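Local structure of bitiscetin (Bitis arietans, 1JWI) at residues D65-L70 with T113-G118; G37-I42 with N121-K126; T76-P81 with E92-P97; L54-L59 with T107-W112. The protein binds von Willebrand factor and induces the interaction of its A1 domain with platelet GPIbalpha, so that platelets aggregate. One frame throughout, in Å; residues are numbered along the deposited sequence.

All four contacts lie in one C-type lectin domain. Along the chain contact 2 is the outermost, joining 37-42 to the last strand, 121-126. Contacts 1 and 4 cross inside it, and contact 3 is nested within both. Contacts 1 and 2 have centres about 10 Å apart and touch where Gly69 meets Ala40 and Trp67 meets Pro122, which links the three-stranded sheet to the four-stranded one. Contact 4, about 13 Å from each by centres, joins helix 45-58 to the loop before strand 112-115. Contact 3, in a long loop, is the most remote from contact 4 (centres about 28 Å apart) but touches contact 1. A chain of another protein meets both this loop and the domain body.

Contact 1 of 4, residues D65-L70 with T113-G118; sequences DAWIGL and TDLPCG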
loop_
_atom_site.group_PDB
_atom_site.type_symbol
_atom_site.label_atom_id
_atom_site.label_comp_id
_atom_site.label_asym_id
_atom_site.label_seq_id
_atom_site.Cartn_x
_atom_site.Cartn_y
_atom_site.Cartn_z
ATOM N N ASP A 65 -9.654 7.477 -11.789
ATOM C CA ASP A 65 -8.208 7.405 -11.872
ATOM C C ASP A 65 -8.033 6.659 -13.200
ATOM O O ASP A 65 -9.006 6.140 -13.754
ATOM C CB ASP A 65 -7.620 6.572 -10.727
ATOM C CG ASP A 65 -7.878 7.190 -9.354
ATOM O OD1 ASP A 65 -8.795 6.721 -8.651
ATOM O OD2 ASP A 65 -7.174 8.143 -8.984
ATOM N N ALA A 66 -6.814 6.604 -13.720
ATOM C CA ALA A 66 -6.583 5.895 -14.975
ATOM C C ALA A 66 -5.422 4.916 -14.829
ATOM O O ALA A 66 -4.331 5.295 -14.405
ATOM C CB ALA A 66 -6.301 6.891 -16.093
ATOM N N TRP A 67 -5.669 3.651 -15.158
ATOM C CA TRP A 67 -4.652 2.603 -15.072
ATOM C C TRP A 67 -3.428 2.811 -15.955
ATOM O O TRP A 67 -3.551 3.209 -17.120
ATOM C CB TRP A 67 -5.241 1.239 -15.476
ATOM C CG TRP A 67 -6.248 0.650 -14.541
ATOM C CD1 TRP A 67 -7.466 0.128 -14.874
ATOM C CD2 TRP A 67 -6.099 0.452 -13.131
ATOM N NE1 TRP A 67 -8.084 -0.386 -13.759
ATOM C CE2 TRP A 67 -7.266 -0.201 -12.675
ATOM C CE3 TRP A 67 -5.091 0.758 -12.209
ATOM C CZ2 TRP A 67 -7.455 -0.553 -11.334
ATOM C CZ3 TRP A 67 -5.280 0.408 -10.871
ATOM C CH2 TRP A 67 -6.451 -0.239 -10.450
ATOM N N ILE A 68 -2.254 2.538 -15.390
ATOM C CA ILE A 68 -1.003 2.565 -16.142
ATOM C C ILE A 68 -0.397 1.180 -15.873
ATOM O O ILE A 68 -0.892 0.452 -15.006
ATOM C CB ILE A 68 -0.014 3.691 -15.711
ATOM C CG1 ILE A 68 0.234 3.669 -14.208
ATOM C CG2 ILE A 68 -0.542 5.043 -16.186
ATOM C CD1 ILE A 68 1.304 4.685 -13.790
ATOM N N GLY A 69 0.656 0.817 -16.594
ATOM C CA GLY A 69 1.220 -0.520 -16.449
ATOM C C GLY A 69 2.084 -0.927 -15.272
ATOM O O GLY A 69 2.796 -1.918 -15.369
ATOM N N LEU A 70 2.018 -0.206 -14.162
ATOM C CA LEU A 70 2.846 -0.533 -13.008
ATOM C C LEU A 70 2.114 -1.376 -11.962
ATOM O O LEU A 70 0.957 -1.096 -11.640
ATOM C CB LEU A 70 3.342 0.762 -12.372
ATOM C CG LEU A 70 4.414 0.628 -11.300
ATOM C CD1 LEU A 70 5.693 0.070 -11.915
ATOM C CD2 LEU A 70 4.670 2.003 -10.685
ATOM N N THR A 113 -0.717 6.683 -7.958
ATOM C CA THR A 113 -1.284 6.223 -6.693
ATOM C C THR A 113 -1.593 4.722 -6.727
ATOM O O THR A 113 -1.905 4.174 -7.785
ATOM C CB THR A 113 -2.580 7.021 -6.361
ATOM O OG1 THR A 113 -3.025 6.701 -5.035
ATOM C CG2 THR A 113 -3.678 6.699 -7.357
ATOM N N ASP A 114 -1.490 4.065 -5.573
ATOM C CA ASP A 114 -1.769 2.633 -5.468
ATOM C C ASP A 114 -3.266 2.423 -5.293
ATOM O O ASP A 114 -3.896 3.075 -4.465
ATOM C CB ASP A 114 -1.016 2.019 -4.284
ATOM C CG ASP A 114 -1.338 2.701 -2.975
ATOM O OD1 ASP A 114 -1.804 2.007 -2.042
ATOM O OD2 ASP A 114 -1.133 3.927 -2.881
ATOM N N LEU A 115 -3.826 1.495 -6.064
ATOM C CA LEU A 115 -5.261 1.221 -6.038
ATOM C C LEU A 115 -5.589 -0.267 -6.054
ATOM O O LEU A 115 -4.742 -1.095 -6.379
ATOM C CB LEU A 115 -5.918 1.864 -7.263
ATOM C CG LEU A 115 -5.744 3.372 -7.454
ATOM C CD1 LEU A 115 -6.035 3.756 -8.903
ATOM C CD2 LEU A 115 -6.675 4.092 -6.496
ATOM N N PRO A 116 -6.837 -0.623 -5.704
ATOM C CA PRO A 116 -7.247 -2.031 -5.706
ATOM C C PRO A 116 -7.241 -2.481 -7.164
ATOM O O PRO A 116 -7.886 -1.860 -8.002
ATOM C CB PRO A 116 -8.666 -1.986 -5.133
ATOM C CG PRO A 116 -8.658 -0.745 -4.281
ATOM C CD PRO A 116 -7.901 0.229 -5.148
ATOM N N CYS A 117 -6.515 -3.549 -7.466
ATOM C CA CYS A 117 -6.429 -4.046 -8.832
ATOM C C CYS A 117 -7.785 -4.427 -9.424
ATOM O O CYS A 117 -7.947 -4.448 -10.643
ATOM C CB CYS A 117 -5.511 -5.260 -8.891
ATOM S SG CYS A 117 -3.755 -4.954 -8.515
ATOM N N GLY A 118 -8.754 -4.726 -8.563
ATOM C CA GLY A 118 -10.072 -5.114 -9.036
ATOM C C GLY A 118 -11.033 -3.969 -9.312
ATOM O O GLY A 118 -12.181 -4.196 -9.704
#
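Trp67 and Leu115 meet in the C-type lectin-like fold between strands 66-72 and 112-115, the outer ones within this chain of a three-stranded antiparallel sheet; strand 100-103 lies between them, contact is made by side chains and residues 116-117, and at Leu70 the sheet runs on into the chain of another protein. The apolar part centres on Leu115. Its CB rests 3.9 Å from Trp67 CH2, at the six-membered end of the indole, while Leu115 CD1 reaches Asp65 CB at 3.7 Å, still bordering the indole. Leu115 CD2 comes 4.0 Å from Asp65 OD1, a methyl beside a carboxylate. Two residues earlier on the strand, Thr113 CG2 meets Asp65 OD2 at 4.1 Å, the two side chains crossing at about a right angle. OD2 of Asp65 accepts a hydrogen bond from Val105 N. Trp67 has CG beside its own backbone N (chi1 -69°), which carries the benzene half across to residues 115-117; NE1 donates to Gly23 O and the ring of Trp25 packs edge-to-face with it. The Cys117-Cys100 disulfide ties this part to the middle strand. Carbonyl oxygens make the remaining approach: Cys117 O lies obliquely 4.0 Å from Trp67 CZ2. Pro116 O sits in the ring plane at the indole edge, 3.3 Å from Trp67 CH2 and 3.6 Å from Trp67 CZ2.

Contact 2 of 4, residues G37-I42 with N121-K126; sequences GHLASI and NPFICK
Phe123 meets Leu39 where strand 121-126 receives the short strand 38-39, at the edge within this chain of the four-stranded antiparallel sheet of the C-type lectin-like domain. Leu39 CD2 reaches Phe123 CB at 3.8 Å, and the two side chains cross at about a right angle; the ring of Phe123 also meets that of Phe19, and Leu39 packs on Trp25 and Ala28 of helix 25-34. Ile124 follows. Its carbonyl O accepts a hydrogen bond from Ala40 N (2.9 Å), with the donor tilted 24° from the carbonyl plane. With CG1 anti to the backbone N (chi1 174°), Ile124 presents CG1, CG2 and CD1 to the Ala40 methyl, CD1 coming nearest to Ala40 CB at 3.7 Å. Cys125 pairs with Leu39 as the non-hydrogen-bonded pair, and its CA makes a CA-H...O contact of 3.4 Å with His38 O. SG is bonded to Cys32, which joins the strand to helix 25-34. Lys126 forms the hydrogen-bonded pair with His38: N donates to His38 O at 2.9 Å and O accepts from His38 N at 3.0 Å. Its side chain runs out fully extended past Ala40, so that NZ arrives at Ser41, 3.0 Å from Ser41 O, which it approaches from above the carbonyl plane, and 3.1 Å from Ser41 OG. Glu47 gives NZ a salt bridge, and Ser41 OG bonds to an acidic side chain of the neighbouring chain. The ammonium is thus gripped by two oxygens of Ser41 and one carboxylate, which probably stabilises its positive charge.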
loop_
_atom_site.group_PDB
_atom_site.type_symbol
_atom_site.label_atom_id
_atom_site.label_comp_id
_atom_site.label_asym_id
_atom_site.label_seq_id
_atom_site.Cartn_x
_atom_site.Cartn_y
_atom_site.Cartn_z
ATOM N N GLY A 37 -0.047 -3.923 -27.799
ATOM C CA GLY A 37 0.653 -3.057 -26.870
ATOM C C GLY A 37 0.615 -3.541 -25.434
ATOM O O GLY A 37 0.570 -4.741 -25.174
ATOM N N HIS A 38 0.634 -2.591 -24.504
ATOM C CA HIS A 38 0.597 -2.873 -23.067
ATOM C C HIS A 38 0.066 -1.617 -22.389
ATOM O O HIS A 38 -0.057 -0.570 -23.025
ATOM C CB HIS A 38 2.013 -3.113 -22.515
ATOM C CG HIS A 38 2.654 -4.386 -22.974
ATOM N ND1 HIS A 38 2.246 -5.626 -22.533
ATOM C CD2 HIS A 38 3.702 -4.606 -23.805
ATOM C CE1 HIS A 38 3.020 -6.556 -23.070
ATOM N NE2 HIS A 38 3.910 -5.964 -23.844
ATOM N N LEU A 39 -0.247 -1.725 -21.100
ATOM C CA LEU A 39 -0.672 -0.558 -20.355
ATOM C C LEU A 39 0.588 0.286 -20.443
ATOM O O LEU A 39 1.698 -0.254 -20.437
ATOM C CB LEU A 39 -0.977 -0.911 -18.897
ATOM C CG LEU A 39 -2.365 -1.506 -18.684
ATOM C CD1 LEU A 39 -2.522 -1.980 -17.243
ATOM C CD2 LEU A 39 -3.420 -0.445 -19.040
ATOM N N ALA A 40 0.417 1.596 -20.541
ATOM C CA ALA A 40 1.536 2.515 -20.671
ATOM C C ALA A 40 2.593 2.431 -19.579
ATOM O O ALA A 40 2.284 2.312 -18.391
ATOM C CB ALA A 40 1.013 3.955 -20.754
ATOM N N SER A 41 3.849 2.483 -20.005
ATOM C CA SER A 41 4.980 2.498 -19.095
ATOM C C SER A 41 5.473 3.919 -19.347
ATOM O O SER A 41 5.362 4.407 -20.472
ATOM C CB SER A 41 6.045 1.491 -19.521
ATOM O OG SER A 41 6.659 1.878 -20.739
ATOM N N ILE A 42 5.989 4.581 -18.314
ATOM C CA ILE A 42 6.471 5.959 -18.432
ATOM C C ILE A 42 7.948 5.943 -18.050
ATOM O O ILE A 42 8.296 5.520 -16.954
ATOM C CB ILE A 42 5.651 6.890 -17.491
ATOM C CG1 ILE A 42 4.189 6.915 -17.968
ATOM C CG2 ILE A 42 6.235 8.292 -17.474
ATOM C CD1 ILE A 42 3.240 7.640 -17.042
ATOM N N ASN A 121 -11.540 1.138 -13.883
ATOM C CA ASN A 121 -11.147 2.487 -14.278
ATOM C C ASN A 121 -10.793 2.551 -15.748
ATOM O O ASN A 121 -10.539 1.526 -16.381
ATOM C CB ASN A 121 -9.897 2.934 -13.510
ATOM C CG ASN A 121 -10.135 3.096 -12.031
ATOM O OD1 ASN A 121 -11.031 3.827 -11.615
ATOM N ND2 ASN A 121 -9.317 2.425 -11.222
ATOM N N PRO A 122 -10.788 3.764 -16.318
ATOM C CA PRO A 122 -10.419 3.846 -17.729
ATOM C C PRO A 122 -8.919 3.544 -17.731
ATOM O O PRO A 122 -8.298 3.457 -16.661
ATOM C CB PRO A 122 -10.745 5.299 -18.092
ATOM C CG PRO A 122 -10.601 6.026 -16.801
ATOM C CD PRO A 122 -11.236 5.072 -15.814
ATOM N N PHE A 123 -8.326 3.384 -18.904
ATOM C CA PHE A 123 -6.909 3.060 -18.956
ATOM C C PHE A 123 -6.214 3.591 -20.194
ATOM O O PHE A 123 -6.852 4.085 -21.124
ATOM C CB PHE A 123 -6.708 1.547 -18.862
ATOM C CG PHE A 123 -7.479 0.770 -19.885
ATOM C CD1 PHE A 123 -8.836 0.521 -19.712
ATOM C CD2 PHE A 123 -6.847 0.289 -21.026
ATOM C CE1 PHE A 123 -9.554 -0.203 -20.662
ATOM C CE2 PHE A 123 -7.557 -0.437 -21.982
ATOM C CZ PHE A 123 -8.918 -0.681 -21.799
ATOM N N ILE A 124 -4.895 3.477 -20.194
ATOM C CA ILE A 124 -4.094 3.978 -21.292
ATOM C C ILE A 124 -3.143 2.931 -21.844
ATOM O O ILE A 124 -2.327 2.367 -21.112
ATOM C CB ILE A 124 -3.276 5.202 -20.840
ATOM C CG1 ILE A 124 -2.327 5.635 -21.957
ATOM C CG2 ILE A 124 -2.499 4.863 -19.576
ATOM C CD1 ILE A 124 -1.371 6.722 -21.549
ATOM N N CYS A 125 -3.263 2.685 -23.147
ATOM C CA CYS A 125 -2.416 1.726 -23.840
ATOM C C CYS A 125 -1.270 2.437 -24.561
ATOM O O CYS A 125 -1.364 3.620 -24.910
ATOM C CB CYS A 125 -3.231 0.930 -24.859
ATOM S SG CYS A 125 -4.561 -0.092 -24.157
ATOM N N LYS A 126 -0.189 1.700 -24.766
ATOM C CA LYS A 126 0.990 2.204 -25.447
ATOM C C LYS A 126 1.548 1.071 -26.308
ATOM O O LYS A 126 1.687 -0.064 -25.840
ATOM C CB LYS A 126 2.025 2.653 -24.414
ATOM C CG LYS A 126 3.398 2.978 -24.966
ATOM C CD LYS A 126 4.321 3.365 -23.824
ATOM C CE LYS A 126 5.754 3.552 -24.288
ATOM N NZ LYS A 126 6.660 3.817 -23.130
#

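Contact 3 of 4, residues T76-P81 with E92-P97; sequences TQQCSP and ENVDEP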
loop_
_atom_site.group_PDB
_atom_site.type_symbol
_atom_site.label_atom_id
_atom_site.label_comp_id
_atom_site.label_asym_id
_atom_site.label_seq_id
_atom_site.Cartn_x
_atom_site.Cartn_y
_atom_site.Cartn_z
ATOM N N THR A 76 2.945 -11.246 -1.145
ATOM C CA THR A 76 2.201 -10.939 0.078
ATOM C C THR A 76 1.108 -9.898 -0.204
ATOM O O THR A 76 1.084 -9.295 -1.277
ATOM C CB THR A 76 3.155 -10.411 1.180
ATOM O OG1 THR A 76 4.137 -9.547 0.598
ATOM C CG2 THR A 76 3.861 -11.566 1.871
ATOM N N GLN A 77 0.197 -9.703 0.745
ATOM C CA GLN A 77 -0.884 -8.732 0.578
ATOM C C GLN A 77 -0.330 -7.310 0.509
ATOM O O GLN A 77 -0.812 -6.487 -0.264
ATOM C CB GLN A 77 -1.894 -8.865 1.722
ATOM C CG GLN A 77 -2.765 -10.114 1.611
ATOM C CD GLN A 77 -3.628 -10.357 2.841
ATOM O OE1 GLN A 77 -4.039 -9.422 3.526
ATOM N NE2 GLN A 77 -3.919 -11.626 3.115
ATOM N N GLN A 78 0.670 -7.024 1.336
ATOM C CA GLN A 78 1.315 -5.721 1.322
ATOM C C GLN A 78 2.794 -5.983 1.037
ATOM O O GLN A 78 3.222 -7.138 0.973
ATOM C CB GLN A 78 1.088 -4.953 2.641
ATOM C CG GLN A 78 1.334 -5.725 3.927
ATOM C CD GLN A 78 2.804 -5.937 4.215
ATOM O OE1 GLN A 78 3.254 -7.075 4.380
ATOM N NE2 GLN A 78 3.563 -4.845 4.290
ATOM N N CYS A 79 3.571 -4.924 0.873
ATOM C CA CYS A 79 4.968 -5.073 0.498
ATOM C C CYS A 79 6.055 -5.449 1.514
ATOM O O CYS A 79 7.087 -6.004 1.134
ATOM C CB CYS A 79 5.369 -3.814 -0.261
ATOM S SG CYS A 79 7.140 -3.503 -0.385
ATOM N N SER A 80 5.848 -5.173 2.793
ATOM C CA SER A 80 6.883 -5.504 3.770
ATOM C C SER A 80 7.053 -7.006 4.009
ATOM O O SER A 80 6.096 -7.704 4.335
ATOM C CB SER A 80 6.590 -4.819 5.100
ATOM O OG SER A 80 7.619 -5.113 6.023
ATOM N N PRO A 81 8.279 -7.525 3.840
ATOM C CA PRO A 81 8.511 -8.955 4.061
ATOM C C PRO A 81 8.725 -9.304 5.543
ATOM O O PRO A 81 8.700 -10.477 5.917
ATOM C CB PRO A 81 9.737 -9.236 3.202
ATOM C CG PRO A 81 10.517 -7.957 3.333
ATOM C CD PRO A 81 9.438 -6.905 3.169
ATOM N N GLU A 92 -1.366 -12.524 7.168
ATOM C CA GLU A 92 -1.715 -11.147 6.785
ATOM C C GLU A 92 -3.231 -10.971 6.779
ATOM O O GLU A 92 -3.963 -11.893 6.428
ATOM C CB GLU A 92 -1.192 -10.807 5.382
ATOM C CG GLU A 92 0.309 -10.590 5.287
ATOM C CD GLU A 92 0.725 -10.134 3.905
ATOM O OE1 GLU A 92 0.606 -10.939 2.956
ATOM O OE2 GLU A 92 1.157 -8.965 3.770
ATOM N N ASN A 93 -3.694 -9.782 7.149
ATOM C CA ASN A 93 -5.127 -9.510 7.183
ATOM C C ASN A 93 -5.385 -8.092 6.678
ATOM O O ASN A 93 -6.105 -7.320 7.309
ATOM C CB ASN A 93 -5.647 -9.659 8.621
ATOM C CG ASN A 93 -7.145 -9.909 8.690
ATOM O OD1 ASN A 93 -7.748 -9.815 9.763
ATOM N ND2 ASN A 93 -7.750 -10.245 7.556
ATOM N N VAL A 94 -4.779 -7.740 5.544
ATOM C CA VAL A 94 -4.962 -6.410 4.963
ATOM C C VAL A 94 -6.409 -6.273 4.468
ATOM O O VAL A 94 -6.908 -7.141 3.743
ATOM C CB VAL A 94 -3.975 -6.172 3.785
ATOM C CG1 VAL A 94 -4.297 -4.856 3.090
ATOM C CG2 VAL A 94 -2.533 -6.122 4.309
ATOM N N ASP A 95 -7.071 -5.190 4.873
ATOM C CA ASP A 95 -8.469 -4.940 4.508
ATOM C C ASP A 95 -8.679 -4.977 2.996
ATOM O O ASP A 95 -9.462 -5.780 2.491
ATOM C CB ASP A 95 -8.923 -3.585 5.053
ATOM C CG ASP A 95 -10.422 -3.375 4.926
ATOM O OD1 ASP A 95 -10.852 -2.200 4.882
ATOM O OD2 ASP A 95 -11.173 -4.378 4.884
ATOM N N GLU A 96 -7.971 -4.110 2.277
ATOM C CA GLU A 96 -8.079 -4.068 0.823
ATOM C C GLU A 96 -6.692 -3.793 0.230
ATOM O O GLU A 96 -6.234 -2.651 0.212
ATOM C CB GLU A 96 -9.058 -2.967 0.402
ATOM C CG GLU A 96 -9.585 -3.113 -1.019
ATOM C CD GLU A 96 -10.524 -1.986 -1.409
ATOM O OE1 GLU A 96 -11.238 -2.135 -2.425
ATOM O OE2 GLU A 96 -10.543 -0.948 -0.709
ATOM N N PRO A 97 -5.998 -4.844 -0.237
ATOM C CA PRO A 97 -4.666 -4.670 -0.822
ATOM C C PRO A 97 -4.716 -3.748 -2.034
ATOM O O PRO A 97 -5.653 -3.809 -2.832
ATOM C CB PRO A 97 -4.267 -6.093 -1.204
ATOM C CG PRO A 97 -4.973 -6.926 -0.156
ATOM C CD PRO A 97 -6.335 -6.274 -0.118
HETATM O O HOH W 1 -1.470 -13.387 2.413
#
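Gln77 lies across Glu92 in the long loop between strands 66-72 and 100-103, the two side chains sliding past each other in opposite directions. Gln77 CB stands 3.5 Å from Glu92 OE1 and, on the proline side, 4.1 Å from Pro97 CG. CG runs on beside Glu92, and the extended chain (chi2 172°) brings Gln77 CD to 3.5 Å from Glu92 CB. The amide and carboxylate planes are 29° apart, the two groups displaced along each other. At the tip the amide divides its work: OE1 accepts from Val94 N at 2.7 Å, nearly in line with its C=O, while NE2 makes a weak bond of 3.3 Å to Glu92 O. A water also joins NE2, weakly, to Glu92 OE1. The carboxylate in turn accepts two backbone N-H groups, with Glu92 OE1 taking Gln77 N at 2.6 Å (N-H...O 169°) and Glu92 OE2 taking Gln78 N at 3.2 Å. Both oxygens are met on the syn side, though somewhat out of the carboxylate plane, so one carboxylate spans two successive amides. Gln78 CG packs on Val94 CG2 at 3.9 Å. The neighbouring Cys79 forms a disulfide with the chain of another protein, and Asn93 and Asp95 bond to that chain by backbone, as in the loop-swapped heterodimers of snaclecs. The contact belongs to no helix or strand; Glu96 touches Pro116, next to strand 112-115.

Contact 4 of 4, residues L54-L59 with T107-W112; sequences LASQTL and TEYRTW
The C-terminal part of helix 45-58 approaches the loop 107-112 of the C-type lectin-like fold with Ser56 CA and Glu108 CA 7.0 Å apart, and in that loop Glu108 and Tyr109 both take the left-handed helical conformation. Tyr109 carries most of the contact. Its CG is anti to the carbonyl carbon (chi1 -52°), which swings the ring out to the helix end. There Tyr109 CD2 meets Ala55 CB at 3.8 Å, and the same ring carbon lies 4.0 Å from Ser56 N. Four residues on from Ala55, Leu59 crosses the phenol at about a right angle: its CD1 is 4.0 Å from Tyr109 CZ and its CB 3.8 Å from Tyr109 OH. These neighbours approach the ring obliquely, while Phe62 meets it with ring planes about 25° apart and Leu103 of strand 100-103 adds packing. The hydroxyl is held by a hydrogen bond with Tyr64 O, which fixes the far end of the buried ring. The backbone is held too, since Tyr109 O bonds to Thr52 OG1 on the helix. Beside the ring the link is polar and runs through solvent. Ser56 OG, bonded to Thr52 O, stands 3.7 Å from Glu108 O, and a water closes the distance, giving one hydrogen to Ser56 OG at 2.7 Å and the other to Glu108 O at 2.8 Å.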
loop_
_atom_site.group_PDB
_atom_site.type_symbol
_atom_site.label_atom_id
_atom_site.label_comp_id
_atom_site.label_asym_id
_atom_site.label_seq_id
_atom_site.Cartn_x
_atom_site.Cartn_y
_atom_site.Cartn_z
ATOM N N LEU A 54 -2.582 13.899 -22.351
ATOM C CA LEU A 54 -3.527 13.094 -23.114
ATOM C C LEU A 54 -4.698 12.696 -22.224
ATOM O O LEU A 54 -5.855 12.807 -22.625
ATOM C CB LEU A 54 -2.845 11.839 -23.674
ATOM C CG LEU A 54 -3.694 10.994 -24.641
ATOM C CD1 LEU A 54 -3.986 11.797 -25.902
ATOM C CD2 LEU A 54 -2.955 9.699 -24.994
ATOM N N ALA A 55 -4.393 12.249 -21.010
ATOM C CA ALA A 55 -5.419 11.834 -20.058
ATOM C C ALA A 55 -6.331 12.999 -19.656
ATOM O O ALA A 55 -7.545 12.839 -19.566
ATOM C CB ALA A 55 -4.765 11.218 -18.822
ATOM N N SER A 56 -5.740 14.166 -19.421
ATOM C CA SER A 56 -6.494 15.363 -19.043
ATOM C C SER A 56 -7.447 15.851 -20.137
ATOM O O SER A 56 -8.484 16.448 -19.844
ATOM C CB SER A 56 -5.537 16.504 -18.693
ATOM O OG SER A 56 -4.839 16.224 -17.494
ATOM N N GLN A 57 -7.094 15.607 -21.395
ATOM C CA GLN A 57 -7.927 16.051 -22.509
ATOM C C GLN A 57 -8.898 15.013 -23.062
ATOM O O GLN A 57 -9.645 15.297 -23.997
ATOM C CB GLN A 57 -7.040 16.567 -23.639
ATOM C CG GLN A 57 -6.637 18.014 -23.456
ATOM C CD GLN A 57 -5.734 18.505 -24.558
ATOM O OE1 GLN A 57 -6.038 18.346 -25.743
ATOM N NE2 GLN A 57 -4.620 19.115 -24.178
ATOM N N THR A 58 -8.892 13.816 -22.487
ATOM C CA THR A 58 -9.786 12.749 -22.934
ATOM C C THR A 58 -10.749 12.368 -21.812
ATOM O O THR A 58 -11.858 11.894 -22.064
ATOM C CB THR A 58 -8.997 11.487 -23.338
ATOM O OG1 THR A 58 -7.899 11.853 -24.185
ATOM C CG2 THR A 58 -9.906 10.516 -24.083
ATOM N N LEU A 59 -10.319 12.581 -20.576
ATOM C CA LEU A 59 -11.132 12.257 -19.413
ATOM C C LEU A 59 -11.569 13.539 -18.700
ATOM O O LEU A 59 -12.760 13.788 -18.521
ATOM C CB LEU A 59 -10.333 11.371 -18.451
ATOM C CG LEU A 59 -9.769 10.066 -19.025
ATOM C CD1 LEU A 59 -8.726 9.508 -18.069
ATOM C CD2 LEU A 59 -10.891 9.056 -19.261
ATOM N N THR A 107 -4.562 14.794 -8.409
ATOM C CA THR A 107 -3.439 15.658 -8.766
ATOM C C THR A 107 -3.560 15.954 -10.265
ATOM O O THR A 107 -2.613 16.390 -10.914
ATOM C CB THR A 107 -2.066 14.981 -8.450
ATOM O OG1 THR A 107 -1.955 13.741 -9.161
ATOM C CG2 THR A 107 -1.929 14.708 -6.949
ATOM N N GLU A 108 -4.760 15.720 -10.788
ATOM C CA GLU A 108 -5.071 15.920 -12.200
ATOM C C GLU A 108 -4.155 15.059 -13.063
ATOM O O GLU A 108 -3.588 15.516 -14.057
ATOM C CB GLU A 108 -4.958 17.408 -12.580
ATOM C CG GLU A 108 -5.801 18.312 -11.689
ATOM C CD GLU A 108 -6.247 19.596 -12.372
ATOM O OE1 GLU A 108 -5.405 20.257 -13.020
ATOM O OE2 GLU A 108 -7.443 19.943 -12.244
ATOM N N TYR A 109 -4.011 13.804 -12.647
ATOM C CA TYR A 109 -3.191 12.831 -13.351
ATOM C C TYR A 109 -1.712 13.192 -13.415
ATOM O O TYR A 109 -0.998 12.754 -14.323
ATOM C CB TYR A 109 -3.749 12.619 -14.762
ATOM C CG TYR A 109 -5.225 12.303 -14.774
ATOM C CD1 TYR A 109 -5.765 11.373 -13.885
ATOM C CD2 TYR A 109 -6.080 12.916 -15.687
ATOM C CE1 TYR A 109 -7.124 11.059 -13.900
ATOM C CE2 TYR A 109 -7.444 12.611 -15.713
ATOM C CZ TYR A 109 -7.956 11.681 -14.818
ATOM O OH TYR A 109 -9.296 11.361 -14.841
ATOM N N ARG A 110 -1.248 13.976 -12.449
ATOM C CA ARG A 110 0.154 14.377 -12.403
ATOM C C ARG A 110 1.025 13.368 -11.647
ATOM O O ARG A 110 2.217 13.238 -11.926
ATOM C CB ARG A 110 0.283 15.753 -11.740
ATOM C CG ARG A 110 1.684 16.333 -11.789
ATOM C CD ARG A 110 2.140 16.573 -13.231
ATOM N NE ARG A 110 1.277 17.511 -13.952
ATOM C CZ ARG A 110 1.469 17.891 -15.214
ATOM N NH1 ARG A 110 2.496 17.415 -15.906
ATOM N NH2 ARG A 110 0.634 18.750 -15.785
ATOM N N THR A 111 0.435 12.647 -10.696
ATOM C CA THR A 111 1.197 11.673 -9.912
ATOM C C THR A 111 0.593 10.274 -9.958
ATOM O O THR A 111 -0.494 10.075 -10.505
ATOM C CB THR A 111 1.291 12.120 -8.439
ATOM O OG1 THR A 111 -0.031 12.321 -7.923
ATOM C CG2 THR A 111 2.061 13.414 -8.335
ATOM N N TRP A 112 1.303 9.306 -9.384
ATOM C CA TRP A 112 0.817 7.929 -9.380
ATOM C C TRP A 112 0.327 7.507 -7.995
ATOM O O TRP A 112 0.888 7.916 -6.981
ATOM C CB TRP A 112 1.919 6.979 -9.855
ATOM C CG TRP A 112 2.521 7.365 -11.184
ATOM C CD1 TRP A 112 1.971 8.188 -12.131
ATOM C CD2 TRP A 112 3.765 6.903 -11.731
ATOM N NE1 TRP A 112 2.798 8.264 -13.231
ATOM C CE2 TRP A 112 3.905 7.487 -13.011
ATOM C CE3 TRP A 112 4.774 6.051 -11.262
ATOM C CZ2 TRP A 112 5.016 7.248 -13.830
ATOM C CZ3 TRP A 112 5.884 5.808 -12.080
ATOM C CH2 TRP A 112 5.993 6.408 -13.348
HETATM O O HOH W 2 -3.188 17.607 -15.848
#